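Local coordinates for protein phosphoribosylaminoimidazole carboxylase, ATPase subunit (Thermus thermophilus, PDB 3AW8) that probably catalyses the ATP-dependent carboxylation of 5-aminoimidazole ribonucleotide with bicarbonate to N5-carboxyaminoimidazole ribonucleotide in purine biosynthesis, at residues Val63-Glu68 against Ala88-Val93; Asp96-Lys101 against Phe114-Gly119; Leu183-Gly188 against Ala228-Ala233; Val240-Leu245 against Thr276-Asn281. All coordinates share one frame; numbering follows the deposited sequence.

Interaction 1 of 4, residues Val63-Glu68 against Ala88-Val93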
loop_
_atom_site.group_PDB
_atom_site.type_symbol
_atom_site.label_atom_id
_atom_site.label_comp_id
_atom_site.label_asym_id
_atom_site.label_seq_id
_atom_site.Cartn_x
_atom_site.Cartn_y
_atom_site.Cartn_z
ATOM N N VAL A 63 7.583 15.091 -15.007
ATOM C CA VAL A 63 6.225 15.519 -14.728
ATOM C C VAL A 63 5.217 14.634 -15.428
ATOM O O VAL A 63 5.362 14.335 -16.614
ATOM C CB VAL A 63 5.993 16.970 -15.183
ATOM C CG1 VAL A 63 4.524 17.335 -15.029
ATOM C CG2 VAL A 63 6.862 17.914 -14.362
ATOM N N THR A 64 4.197 14.213 -14.686
ATOM C CA THR A 64 3.132 13.374 -15.223
ATOM C C THR A 64 1.822 14.031 -14.762
ATOM O O THR A 64 1.852 15.025 -14.041
ATOM C CB THR A 64 3.272 11.917 -14.692
ATOM O OG1 THR A 64 2.286 11.075 -15.302
ATOM C CG2 THR A 64 3.127 11.883 -13.167
ATOM N N TYR A 65 0.674 13.507 -15.176
ATOM C CA TYR A 65 -0.596 14.116 -14.768
ATOM C C TYR A 65 -1.669 13.093 -14.403
ATOM O O TYR A 65 -1.629 11.960 -14.873
ATOM C CB TYR A 65 -1.113 15.037 -15.880
ATOM C CG TYR A 65 -0.894 14.481 -17.266
ATOM C CD1 TYR A 65 0.313 14.683 -17.940
ATOM C CD2 TYR A 65 -1.869 13.709 -17.885
ATOM C CE1 TYR A 65 0.540 14.121 -19.199
ATOM C CE2 TYR A 65 -1.653 13.141 -19.144
ATOM C CZ TYR A 65 -0.449 13.350 -19.792
ATOM O OH TYR A 65 -0.246 12.781 -21.025
ATOM N N GLU A 66 -2.624 13.505 -13.564
ATOM C CA GLU A 66 -3.713 12.623 -13.134
ATOM C C GLU A 66 -5.075 13.220 -13.441
ATOM O O GLU A 66 -6.061 12.506 -13.554
ATOM C CB GLU A 66 -3.609 12.320 -11.632
ATOM C CG GLU A 66 -3.666 13.553 -10.718
ATOM C CD GLU A 66 -5.011 13.729 -10.011
ATOM O OE1 GLU A 66 -5.754 14.676 -10.342
ATOM O OE2 GLU A 66 -5.321 12.910 -9.115
ATOM N N PHE A 67 -5.120 14.537 -13.566
ATOM C CA PHE A 67 -6.347 15.259 -13.878
ATOM C C PHE A 67 -6.513 15.170 -15.398
ATOM O O PHE A 67 -5.795 15.839 -16.135
ATOM C CB PHE A 67 -6.168 16.703 -13.421
ATOM C CG PHE A 67 -7.292 17.614 -13.788
ATOM C CD1 PHE A 67 -7.093 18.988 -13.806
ATOM C CD2 PHE A 67 -8.553 17.116 -14.097
ATOM C CE1 PHE A 67 -8.124 19.859 -14.124
ATOM C CE2 PHE A 67 -9.601 17.986 -14.419
ATOM C CZ PHE A 67 -9.380 19.359 -14.431
ATOM N N GLU A 68 -7.460 14.358 -15.869
ATOM C CA GLU A 68 -7.657 14.155 -17.315
ATOM C C GLU A 68 -8.013 15.380 -18.164
ATOM O O GLU A 68 -7.773 15.387 -19.378
ATOM C CB GLU A 68 -8.712 13.069 -17.574
ATOM C CG GLU A 68 -8.554 12.397 -18.948
ATOM C CD GLU A 68 -9.741 11.522 -19.335
ATOM O OE1 GLU A 68 -10.372 10.935 -18.426
ATOM O OE2 GLU A 68 -10.035 11.414 -20.551
ATOM N N ALA A 88 2.284 14.859 -24.384
ATOM C CA ALA A 88 1.186 15.821 -24.490
ATOM C C ALA A 88 0.180 15.452 -25.577
ATOM O O ALA A 88 -0.995 15.803 -25.488
ATOM C CB ALA A 88 1.736 17.223 -24.750
ATOM N N LYS A 89 0.641 14.745 -26.603
ATOM C CA LYS A 89 -0.238 14.340 -27.696
ATOM C C LYS A 89 -1.410 13.515 -27.168
ATOM O O LYS A 89 -2.558 13.738 -27.562
ATOM C CB LYS A 89 0.546 13.521 -28.730
ATOM C CG LYS A 89 -0.238 13.149 -29.992
ATOM C CD LYS A 89 0.592 12.201 -30.858
ATOM C CE LYS A 89 -0.126 11.775 -32.137
ATOM N NZ LYS A 89 -0.332 12.911 -33.076
ATOM N N ALA A 90 -1.112 12.563 -26.280
ATOM C CA ALA A 90 -2.129 11.694 -25.691
ATOM C C ALA A 90 -3.272 12.501 -25.074
ATOM O O ALA A 90 -4.436 12.124 -25.186
ATOM C CB ALA A 90 -1.498 10.794 -24.648
ATOM N N LEU A 91 -2.938 13.607 -24.419
ATOM C CA LEU A 91 -3.953 14.468 -23.828
ATOM C C LEU A 91 -4.797 15.064 -24.943
ATOM O O LEU A 91 -6.022 15.106 -24.863
ATOM C CB LEU A 91 -3.304 15.611 -23.049
ATOM C CG LEU A 91 -2.920 15.371 -21.598
ATOM C CD1 LEU A 91 -2.323 16.644 -21.025
ATOM C CD2 LEU A 91 -4.150 14.976 -20.815
ATOM N N GLU A 92 -4.119 15.537 -25.983
ATOM C CA GLU A 92 -4.768 16.145 -27.137
ATOM C C GLU A 92 -5.805 15.173 -27.705
ATOM O O GLU A 92 -6.983 15.496 -27.821
ATOM C CB GLU A 92 -3.715 16.464 -28.207
ATOM C CG GLU A 92 -4.051 17.625 -29.133
ATOM C CD GLU A 92 -3.451 18.952 -28.669
ATOM O OE1 GLU A 92 -2.208 19.016 -28.491
ATOM O OE2 GLU A 92 -4.221 19.930 -28.495
ATOM N N VAL A 93 -5.347 13.979 -28.056
ATOM C CA VAL A 93 -6.221 12.956 -28.609
ATOM C C VAL A 93 -7.396 12.641 -27.686
ATOM O O VAL A 93 -8.551 12.661 -28.106
ATOM C CB VAL A 93 -5.440 11.640 -28.862
ATOM C CG1 VAL A 93 -6.380 10.566 -29.375
ATOM C CG2 VAL A 93 -4.320 11.878 -29.856
#
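Tyr65 and Leu91 meet where the end of strand 62-65 and the loop after it pass helix 88-94, and the backbones come nearest at Glu68 and Leu91, 7.5 Å apart between their CA atoms. No hydrogen bond joins the two segments. The contact rests on the aromatic ring of Tyr65 and the branched end of Leu91, which approach from opposite directions. CG of Tyr65 sits between its backbone N and carbonyl carbon, chi1 39°, and the ring reaches from the strand toward the helix. Leu91 CD1 lies over one face of this ring, 4.0 Å from its centroid and 13° off the ring normal, a CH-pi contact. The other methyl, CD2, touches ring atom CE2 of Tyr65 at 3.5 Å. The same methyl reaches back to the loop and lies 3.9 Å from Glu68 O. That carbonyl oxygen is hydrogen-bonded to Gln95 just beyond the helix. Further along the ring, Tyr65 OH comes within 4.3 Å of Ala90 CB, and it makes weak hydrogen bonds to the carbonyl oxygens of Pro86 and Pro87. A serine in place of Tyr65 would probably open a gap beneath the methyls of Leu91 and leave those two carbonyls without the phenol. Glu68 turns its carboxylate to Arg262 in a salt bridge, and its side chain lies about 8 Å from the bound AMP. Strand 62-65 lies beside strand 2-5 in the parallel sheet, and its packing against the second helix after it fits the Rossmann-like preATP-grasp domain of this family.

Interaction 2 of 4, residues Asp96-Lys101 against Phe114-Gly119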
loop_
_atom_site.group_PDB
_atom_site.type_symbol
_atom_site.label_atom_id
_atom_site.label_comp_id
_atom_site.label_asym_id
_atom_site.label_seq_id
_atom_site.Cartn_x
_atom_site.Cartn_y
_atom_site.Cartn_z
ATOM N N ASP A 96 -10.670 15.193 -27.033
ATOM C CA ASP A 96 -11.616 15.530 -28.096
ATOM C C ASP A 96 -12.238 14.240 -28.617
ATOM O O ASP A 96 -11.550 13.423 -29.238
ATOM C CB ASP A 96 -10.904 16.240 -29.242
ATOM C CG ASP A 96 -11.870 16.789 -30.269
ATOM O OD1 ASP A 96 -12.906 16.136 -30.527
ATOM O OD2 ASP A 96 -11.584 17.869 -30.823
ATOM N N ARG A 97 -13.537 14.062 -28.380
ATOM C CA ARG A 97 -14.218 12.838 -28.799
ATOM C C ARG A 97 -14.004 12.454 -30.257
ATOM O O ARG A 97 -13.797 11.274 -30.563
ATOM C CB ARG A 97 -15.716 12.924 -28.508
ATOM C CG ARG A 97 -16.065 12.838 -27.038
ATOM C CD ARG A 97 -17.543 12.530 -26.863
ATOM N NE ARG A 97 -17.904 12.224 -25.478
ATOM C CZ ARG A 97 -17.938 13.117 -24.493
ATOM N NH1 ARG A 97 -17.631 14.386 -24.734
ATOM N NH2 ARG A 97 -18.279 12.741 -23.266
ATOM N N LEU A 98 -14.054 13.434 -31.155
ATOM C CA LEU A 98 -13.853 13.154 -32.571
ATOM C C LEU A 98 -12.406 12.752 -32.821
ATOM O O LEU A 98 -12.133 11.745 -33.478
ATOM C CB LEU A 98 -14.206 14.374 -33.425
ATOM C CG LEU A 98 -13.806 14.291 -34.907
ATOM C CD1 LEU A 98 -14.283 12.993 -35.525
ATOM C CD2 LEU A 98 -14.396 15.464 -35.650
ATOM N N ARG A 99 -11.482 13.547 -32.292
ATOM C CA ARG A 99 -10.059 13.279 -32.451
ATOM C C ARG A 99 -9.740 11.904 -31.875
ATOM O O ARG A 99 -8.832 11.218 -32.339
ATOM C CB ARG A 99 -9.249 14.372 -31.737
ATOM C CG ARG A 99 -7.736 14.174 -31.704
ATOM C CD ARG A 99 -7.101 14.320 -33.066
ATOM N NE ARG A 99 -5.642 14.292 -32.977
ATOM C CZ ARG A 99 -4.905 15.240 -32.399
ATOM N NH1 ARG A 99 -5.489 16.304 -31.855
ATOM N NH2 ARG A 99 -3.583 15.123 -32.359
ATOM N N GLU A 100 -10.514 11.499 -30.871
ATOM C CA GLU A 100 -10.323 10.210 -30.208
ATOM C C GLU A 100 -10.750 9.058 -31.120
ATOM O O GLU A 100 -9.978 8.125 -31.375
ATOM C CB GLU A 100 -11.140 10.179 -28.915
ATOM C CG GLU A 100 -10.589 9.280 -27.830
ATOM C CD GLU A 100 -11.417 9.346 -26.558
ATOM O OE1 GLU A 100 -10.944 8.874 -25.501
ATOM O OE2 GLU A 100 -12.550 9.868 -26.620
ATOM N N LYS A 101 -11.985 9.138 -31.607
ATOM C CA LYS A 101 -12.539 8.122 -32.493
ATOM C C LYS A 101 -11.744 7.966 -33.794
ATOM O O LYS A 101 -11.435 6.847 -34.208
ATOM C CB LYS A 101 -13.995 8.456 -32.825
ATOM C CG LYS A 101 -15.042 7.622 -32.097
ATOM C CD LYS A 101 -15.098 7.929 -30.617
ATOM C CE LYS A 101 -16.444 7.517 -30.018
ATOM N NZ LYS A 101 -16.762 6.072 -30.210
ATOM N N PHE A 114 -19.735 6.894 -36.078
ATOM C CA PHE A 114 -19.710 8.271 -35.604
ATOM C C PHE A 114 -19.547 9.250 -36.755
ATOM O O PHE A 114 -18.929 8.936 -37.779
ATOM C CB PHE A 114 -18.550 8.480 -34.635
ATOM C CG PHE A 114 -17.197 8.436 -35.297
ATOM C CD1 PHE A 114 -16.566 7.221 -35.546
ATOM C CD2 PHE A 114 -16.564 9.610 -35.689
ATOM C CE1 PHE A 114 -15.328 7.176 -36.174
ATOM C CE2 PHE A 114 -15.327 9.578 -36.318
ATOM C CZ PHE A 114 -14.706 8.359 -36.562
ATOM N N HIS A 115 -20.078 10.453 -36.573
ATOM C CA HIS A 115 -19.975 11.469 -37.605
ATOM C C HIS A 115 -19.922 12.864 -36.991
ATOM O O HIS A 115 -20.653 13.170 -36.046
ATOM C CB HIS A 115 -21.159 11.343 -38.575
ATOM C CG HIS A 115 -20.994 12.123 -39.845
ATOM N ND1 HIS A 115 -21.353 13.448 -39.961
ATOM C CD2 HIS A 115 -20.489 11.763 -41.050
ATOM C CE1 HIS A 115 -21.078 13.873 -41.182
ATOM N NE2 HIS A 115 -20.554 12.869 -41.864
ATOM N N PRO A 116 -19.031 13.723 -37.515
ATOM C CA PRO A 116 -18.857 15.099 -37.039
ATOM C C PRO A 116 -20.099 15.946 -37.309
ATOM O O PRO A 116 -20.661 15.894 -38.402
ATOM C CB PRO A 116 -17.649 15.589 -37.839
ATOM C CG PRO A 116 -16.894 14.331 -38.139
ATOM C CD PRO A 116 -17.997 13.388 -38.510
ATOM N N VAL A 117 -20.530 16.720 -36.318
ATOM C CA VAL A 117 -21.702 17.566 -36.499
ATOM C C VAL A 117 -21.492 18.996 -36.022
ATOM O O VAL A 117 -21.462 19.278 -34.822
ATOM C CB VAL A 117 -22.946 16.980 -35.796
ATOM C CG1 VAL A 117 -23.278 15.627 -36.392
ATOM C CG2 VAL A 117 -22.703 16.856 -34.306
ATOM N N ASP A 118 -21.349 19.897 -36.987
ATOM C CA ASP A 118 -21.151 21.309 -36.704
ATOM C C ASP A 118 -22.383 22.101 -37.120
ATOM O O ASP A 118 -22.733 23.100 -36.490
ATOM C CB ASP A 118 -19.921 21.824 -37.452
ATOM C CG ASP A 118 -18.653 21.105 -37.041
ATOM O OD1 ASP A 118 -18.343 21.096 -35.831
ATOM O OD2 ASP A 118 -17.968 20.548 -37.926
ATOM N N GLY A 119 -23.044 21.647 -38.180
ATOM C CA GLY A 119 -24.234 22.332 -38.656
ATOM C C GLY A 119 -25.414 21.406 -38.887
ATOM O O GLY A 119 -25.235 20.197 -39.030
#
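Phe114 has CG between its backbone N and carbonyl carbon, chi1 70°, presenting the ring to helix 97-107, while Leu98 has CG anti to the backbone N, chi1 170°, bringing its methyls to strand 114-117. Lys101 slides past Phe114 in the opposite direction. Its CB stands over the centre of the ring, 3.7 Å from the centroid and almost on the normal, a CH-pi contact. Lys101 CG follows over the same face, 3.8 Å from Phe114 CD1. The chain then bends away, and NZ makes a long, weak ion pair with Glu172. Leu98 CD1 meets the edge of the Phe114 ring, 3.7 Å from CE2. Leu98 CD2 packs on Pro116 CG, also at 3.7 Å. An alanine at Phe114 is likely to deprive Lys101 of its flat support and Leu98 CD1 of a ring edge, with Pro116 still beside it. Asp96 is the N-cap right before the helix; its OD1 accepts weak bonds from Leu98 N and Arg99 N. Arg97, in the first turn, forms a salt bridge with the AMP phosphate. Strand 114-117 lies beside strand 169-173 in an antiparallel sheet, and the opening helical turn, 97-101, runs roughly antiparallel to it, 146° between the short axes.

Interaction 3 of 4, residues Leu183-Gly188 against Ala228-Ala233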
loop_
_atom_site.group_PDB
_atom_site.type_symbol
_atom_site.label_atom_id
_atom_site.label_comp_id
_atom_site.label_asym_id
_atom_site.label_seq_id
_atom_site.Cartn_x
_atom_site.Cartn_y
_atom_site.Cartn_z
ATOM N N LEU A 183 -9.464 -2.045 -20.579
ATOM C CA LEU A 183 -8.176 -2.712 -20.489
ATOM C C LEU A 183 -7.115 -1.707 -20.083
ATOM O O LEU A 183 -6.856 -0.745 -20.805
ATOM C CB LEU A 183 -7.800 -3.337 -21.836
ATOM C CG LEU A 183 -6.438 -4.037 -21.843
ATOM C CD1 LEU A 183 -6.629 -5.507 -22.136
ATOM C CD2 LEU A 183 -5.526 -3.400 -22.873
ATOM N N LEU A 184 -6.521 -1.908 -18.914
ATOM C CA LEU A 184 -5.467 -1.016 -18.469
ATOM C C LEU A 184 -4.175 -1.574 -19.052
ATOM O O LEU A 184 -3.869 -2.751 -18.885
ATOM C CB LEU A 184 -5.381 -0.974 -16.936
ATOM C CG LEU A 184 -6.544 -0.365 -16.147
ATOM C CD1 LEU A 184 -6.969 0.924 -16.808
ATOM C CD2 LEU A 184 -7.721 -1.325 -16.090
ATOM N N ALA A 185 -3.430 -0.736 -19.759
ATOM C CA ALA A 185 -2.175 -1.165 -20.358
ATOM C C ALA A 185 -1.072 -0.216 -19.933
ATOM O O ALA A 185 -1.334 0.925 -19.550
ATOM C CB ALA A 185 -2.292 -1.186 -21.886
ATOM N N VAL A 186 0.165 -0.681 -20.002
ATOM C CA VAL A 186 1.279 0.157 -19.608
ATOM C C VAL A 186 2.508 -0.061 -20.481
ATOM O O VAL A 186 2.811 -1.179 -20.895
ATOM C CB VAL A 186 1.625 -0.078 -18.117
ATOM C CG1 VAL A 186 1.509 -1.549 -17.785
ATOM C CG2 VAL A 186 3.025 0.431 -17.811
ATOM N N ARG A 187 3.205 1.030 -20.766
ATOM C CA ARG A 187 4.401 0.978 -21.581
ATOM C C ARG A 187 5.480 1.817 -20.917
ATOM O O ARG A 187 5.307 3.021 -20.719
ATOM C CB ARG A 187 4.100 1.515 -22.985
ATOM C CG ARG A 187 5.280 1.487 -23.953
ATOM C CD ARG A 187 4.833 1.840 -25.372
ATOM N NE ARG A 187 5.958 1.903 -26.305
ATOM C CZ ARG A 187 6.794 2.931 -26.411
ATOM N NH1 ARG A 187 7.787 2.886 -27.282
ATOM N NH2 ARG A 187 6.631 4.011 -25.660
ATOM N N GLY A 188 6.584 1.165 -20.564
ATOM C CA GLY A 188 7.690 1.852 -19.927
ATOM C C GLY A 188 8.439 2.796 -20.854
ATOM O O GLY A 188 8.218 2.822 -22.065
ATOM N N ALA A 228 -4.027 -6.210 -28.211
ATOM C CA ALA A 228 -3.551 -5.869 -29.544
ATOM C C ALA A 228 -3.914 -4.421 -29.878
ATOM O O ALA A 228 -3.071 -3.640 -30.339
ATOM C CB ALA A 228 -4.159 -6.813 -30.560
ATOM N N TYR A 229 -5.173 -4.062 -29.648
ATOM C CA TYR A 229 -5.611 -2.702 -29.913
ATOM C C TYR A 229 -4.791 -1.744 -29.046
ATOM O O TYR A 229 -4.360 -0.681 -29.501
ATOM C CB TYR A 229 -7.097 -2.536 -29.575
ATOM C CG TYR A 229 -8.046 -3.414 -30.368
ATOM C CD1 TYR A 229 -7.931 -3.533 -31.752
ATOM C CD2 TYR A 229 -9.100 -4.071 -29.740
ATOM C CE1 TYR A 229 -8.847 -4.279 -32.495
ATOM C CE2 TYR A 229 -10.024 -4.819 -30.472
ATOM C CZ TYR A 229 -9.894 -4.917 -31.851
ATOM O OH TYR A 229 -10.825 -5.622 -32.583
ATOM N N ALA A 230 -4.567 -2.136 -27.795
ATOM C CA ALA A 230 -3.821 -1.311 -26.853
ATOM C C ALA A 230 -2.376 -1.091 -27.273
ATOM O O ALA A 230 -1.840 0.007 -27.117
ATOM C CB ALA A 230 -3.868 -1.936 -25.474
ATOM N N LEU A 231 -1.747 -2.133 -27.803
ATOM C CA LEU A 231 -0.359 -2.039 -28.234
ATOM C C LEU A 231 -0.254 -1.037 -29.379
ATOM O O LEU A 231 0.672 -0.215 -29.438
ATOM C CB LEU A 231 0.141 -3.406 -28.702
ATOM C CG LEU A 231 1.545 -3.819 -28.255
ATOM C CD1 LEU A 231 1.912 -5.122 -28.935
ATOM C CD2 LEU A 231 2.553 -2.738 -28.593
ATOM N N ARG A 232 -1.215 -1.107 -30.292
ATOM C CA ARG A 232 -1.216 -0.209 -31.429
ATOM C C ARG A 232 -1.309 1.242 -30.974
ATOM O O ARG A 232 -0.547 2.095 -31.428
ATOM C CB ARG A 232 -2.367 -0.562 -32.380
ATOM C CG ARG A 232 -2.141 -1.875 -33.133
ATOM C CD ARG A 232 -2.774 -1.854 -34.531
ATOM N NE ARG A 232 -4.162 -2.313 -34.548
ATOM C CZ ARG A 232 -4.529 -3.585 -34.416
ATOM N NH1 ARG A 232 -3.612 -4.537 -34.258
ATOM N NH2 ARG A 232 -5.817 -3.906 -34.441
ATOM N N ALA A 233 -2.229 1.511 -30.059
ATOM C CA ALA A 233 -2.418 2.862 -29.547
ATOM C C ALA A 233 -1.172 3.402 -28.841
ATOM O O ALA A 233 -0.714 4.512 -29.138
ATOM C CB ALA A 233 -3.611 2.896 -28.601
#
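Ala230 sets its CB against Leu183 and Ala185, where helix 220-237 packs on strand 179-187, an ATP-grasp strand of the large antiparallel sheet. The backbones come nearest at Ala185 and Ala230, with 6.7 Å between their CA atoms. Such closeness suits two alanines, whose methyls meet directly with little bulk between helix and sheet. Leu183 carries the longer reach. Its CG stands anti to the backbone N, chi1 179°, and this extends the side chain from the strand to the helix. Of its two methyls, CD2 is the one that touches Ala230. Leu183 also packs on Ala226 and Glu227, one turn earlier in the helix. Ala185 meets Met234, one turn later. Leu184, between the two, points its CB away from the helix and packs on Ala244 and His264. No hydrogen bond crosses between the segments, and the three touching residues are buried. The interface is therefore apolar and rests on methyl groups. Beyond it, Ala230 also touches Leu245 of the neighbouring strand 241-250, so one helix methyl spans two strands of the sheet. Within the contact itself, Ala230 CB lies 3.4 Å from Leu183 CD2 and 4.0 Å from Ala185 CB.

Interaction 4 of 4, residues Val240-Leu245 against Thr276-Asn281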
loop_
_atom_site.group_PDB
_atom_site.type_symbol
_atom_site.label_atom_id
_atom_site.label_comp_id
_atom_site.label_asym_id
_atom_site.label_seq_id
_atom_site.Cartn_x
_atom_site.Cartn_y
_atom_site.Cartn_z
ATOM N N VAL A 240 4.052 6.437 -22.636
ATOM C CA VAL A 240 4.883 6.045 -21.512
ATOM C C VAL A 240 4.010 6.209 -20.286
ATOM O O VAL A 240 3.510 7.302 -20.003
ATOM C CB VAL A 240 6.122 6.933 -21.364
ATOM C CG1 VAL A 240 6.968 6.436 -20.206
ATOM C CG2 VAL A 240 6.921 6.924 -22.661
ATOM N N GLY A 241 3.812 5.107 -19.577
ATOM C CA GLY A 241 2.979 5.134 -18.391
ATOM C C GLY A 241 1.796 4.210 -18.560
ATOM O O GLY A 241 1.840 3.254 -19.342
ATOM N N VAL A 242 0.733 4.486 -17.821
ATOM C CA VAL A 242 -0.457 3.664 -17.905
ATOM C C VAL A 242 -1.516 4.313 -18.777
ATOM O O VAL A 242 -1.794 5.506 -18.672
ATOM C CB VAL A 242 -1.016 3.371 -16.505
ATOM C CG1 VAL A 242 -2.426 2.782 -16.600
ATOM C CG2 VAL A 242 -0.078 2.405 -15.795
ATOM N N LEU A 243 -2.098 3.502 -19.649
ATOM C CA LEU A 243 -3.121 3.949 -20.578
ATOM C C LEU A 243 -4.381 3.118 -20.316
ATOM O O LEU A 243 -4.303 1.903 -20.152
ATOM C CB LEU A 243 -2.583 3.749 -22.003
ATOM C CG LEU A 243 -3.322 4.177 -23.267
ATOM C CD1 LEU A 243 -4.129 3.021 -23.784
ATOM C CD2 LEU A 243 -4.181 5.392 -22.993
ATOM N N ALA A 244 -5.536 3.774 -20.245
ATOM C CA ALA A 244 -6.791 3.076 -19.993
ATOM C C ALA A 244 -7.711 3.159 -21.204
ATOM O O ALA A 244 -8.118 4.245 -21.628
ATOM C CB ALA A 244 -7.484 3.661 -18.768
ATOM N N LEU A 245 -8.034 1.993 -21.752
ATOM C CA LEU A 245 -8.900 1.889 -22.916
ATOM C C LEU A 245 -10.234 1.254 -22.539
ATOM O O LEU A 245 -10.278 0.153 -21.992
ATOM C CB LEU A 245 -8.211 1.047 -23.990
ATOM C CG LEU A 245 -7.587 1.752 -25.199
ATOM C CD1 LEU A 245 -7.071 3.126 -24.809
ATOM C CD2 LEU A 245 -6.477 0.871 -25.777
ATOM N N THR A 276 0.944 -6.116 -9.087
ATOM C CA THR A 276 1.499 -4.770 -9.126
ATOM C C THR A 276 0.353 -3.835 -9.430
ATOM O O THR A 276 -0.390 -4.051 -10.392
ATOM C CB THR A 276 2.557 -4.607 -10.243
ATOM O OG1 THR A 276 3.509 -5.673 -10.176
ATOM C CG2 THR A 276 3.294 -3.284 -10.081
ATOM N N SER A 277 0.205 -2.790 -8.623
ATOM C CA SER A 277 -0.879 -1.848 -8.838
ATOM C C SER A 277 -0.606 -1.011 -10.076
ATOM O O SER A 277 0.543 -0.858 -10.527
ATOM C CB SER A 277 -1.056 -0.931 -7.622
ATOM O OG SER A 277 -0.152 0.159 -7.663
ATOM N N GLN A 278 -1.680 -0.479 -10.638
ATOM C CA GLN A 278 -1.559 0.354 -11.801
ATOM C C GLN A 278 -0.737 1.592 -11.393
ATOM O O GLN A 278 0.044 2.121 -12.185
ATOM C CB GLN A 278 -2.950 0.753 -12.288
ATOM C CG GLN A 278 -3.690 1.702 -11.360
ATOM C CD GLN A 278 -4.990 2.180 -11.966
ATOM O OE1 GLN A 278 -5.105 2.290 -13.191
ATOM N NE2 GLN A 278 -5.971 2.483 -11.125
ATOM N N PHE A 279 -0.900 2.044 -10.153
ATOM C CA PHE A 279 -0.165 3.216 -9.694
ATOM C C PHE A 279 1.331 2.939 -9.641
ATOM O O PHE A 279 2.128 3.755 -10.086
ATOM C CB PHE A 279 -0.679 3.673 -8.317
ATOM C CG PHE A 279 -2.144 3.976 -8.302
ATOM C CD1 PHE A 279 -2.646 5.059 -9.002
ATOM C CD2 PHE A 279 -3.036 3.139 -7.638
ATOM C CE1 PHE A 279 -4.017 5.304 -9.049
ATOM C CE2 PHE A 279 -4.411 3.372 -7.679
ATOM C CZ PHE A 279 -4.901 4.452 -8.384
ATOM N N GLU A 280 1.726 1.795 -9.093
ATOM C CA GLU A 280 3.143 1.498 -9.043
ATOM C C GLU A 280 3.699 1.327 -10.462
ATOM O O GLU A 280 4.783 1.822 -10.777
ATOM C CB GLU A 280 3.421 0.237 -8.220
ATOM C CG GLU A 280 4.919 -0.090 -8.180
ATOM C CD GLU A 280 5.274 -1.321 -7.366
ATOM O OE1 GLU A 280 6.363 -1.880 -7.616
ATOM O OE2 GLU A 280 4.491 -1.724 -6.477
ATOM N N ASN A 281 2.956 0.639 -11.324
ATOM C CA ASN A 281 3.410 0.426 -12.694
ATOM C C ASN A 281 3.549 1.722 -13.484
ATOM O O ASN A 281 4.489 1.877 -14.276
ATOM C CB ASN A 281 2.473 -0.539 -13.424
ATOM C CG ASN A 281 3.110 -1.898 -13.654
ATOM O OD1 ASN A 281 2.423 -2.881 -13.930
ATOM N ND2 ASN A 281 4.432 -1.956 -13.547
#
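A helix start laid against an ATP-grasp strand of the large antiparallel sheet makes this contact: Val242 of strand 241-250 meets Gln278 and Asn281 in the first turn of helix 278-287. The nearest CA atoms are those of Val242 and Gln278, 7.0 Å apart. Val242 points its CB toward the helix, and its two methyls divide the work. CG1 is anti to the backbone N, chi1 167°, and lies 4.4 Å from OE1 of Gln278. CG2 stands beside the backbone N and touches the helix backbone, 3.6 Å from Gln278 O. The same methyl comes within 4.4 Å of Asn281 C. This is van der Waals packing of a valine against the polar backbone of a helix turn, with no hydrogen bond across. The amide of Gln278 is held from outside, its NE2 bonded to the carbonyl oxygen of His264. Ser277 is the N-cap: its OG accepts from Glu280 N at 2.9 Å, with a nearly straight 167° at the hydrogen. Around the contact, Val242 also packs on Val186 of the adjacent strand 179-187, and its backbone N is bonded to His282 in the same helix. Phe279, CB pointing away from the strand, packs against helix 9-18 of the N-terminal region.

Overall arrangement
From the N terminus, interaction 1 closes first, bringing helix 88-94 back to strand 62-65 of the parallel sheet through a mainly helical loop. Interaction 2 follows on the next helix, 97-107, and joins it to the small antiparallel sheet. These two touch where Arg99 packs on Glu92 and Val93. Interaction 3 then closes a longer loop, tying helix 220-237 to the large sheet, and interaction 4 closes the last one on the neighbouring strand. All four come in series, so none nests or crosses. Interactions 3 and 4 meet through the paired strands 179-187 and 241-250, while interactions 2 and 4 lie on opposite sides of the chain's centre.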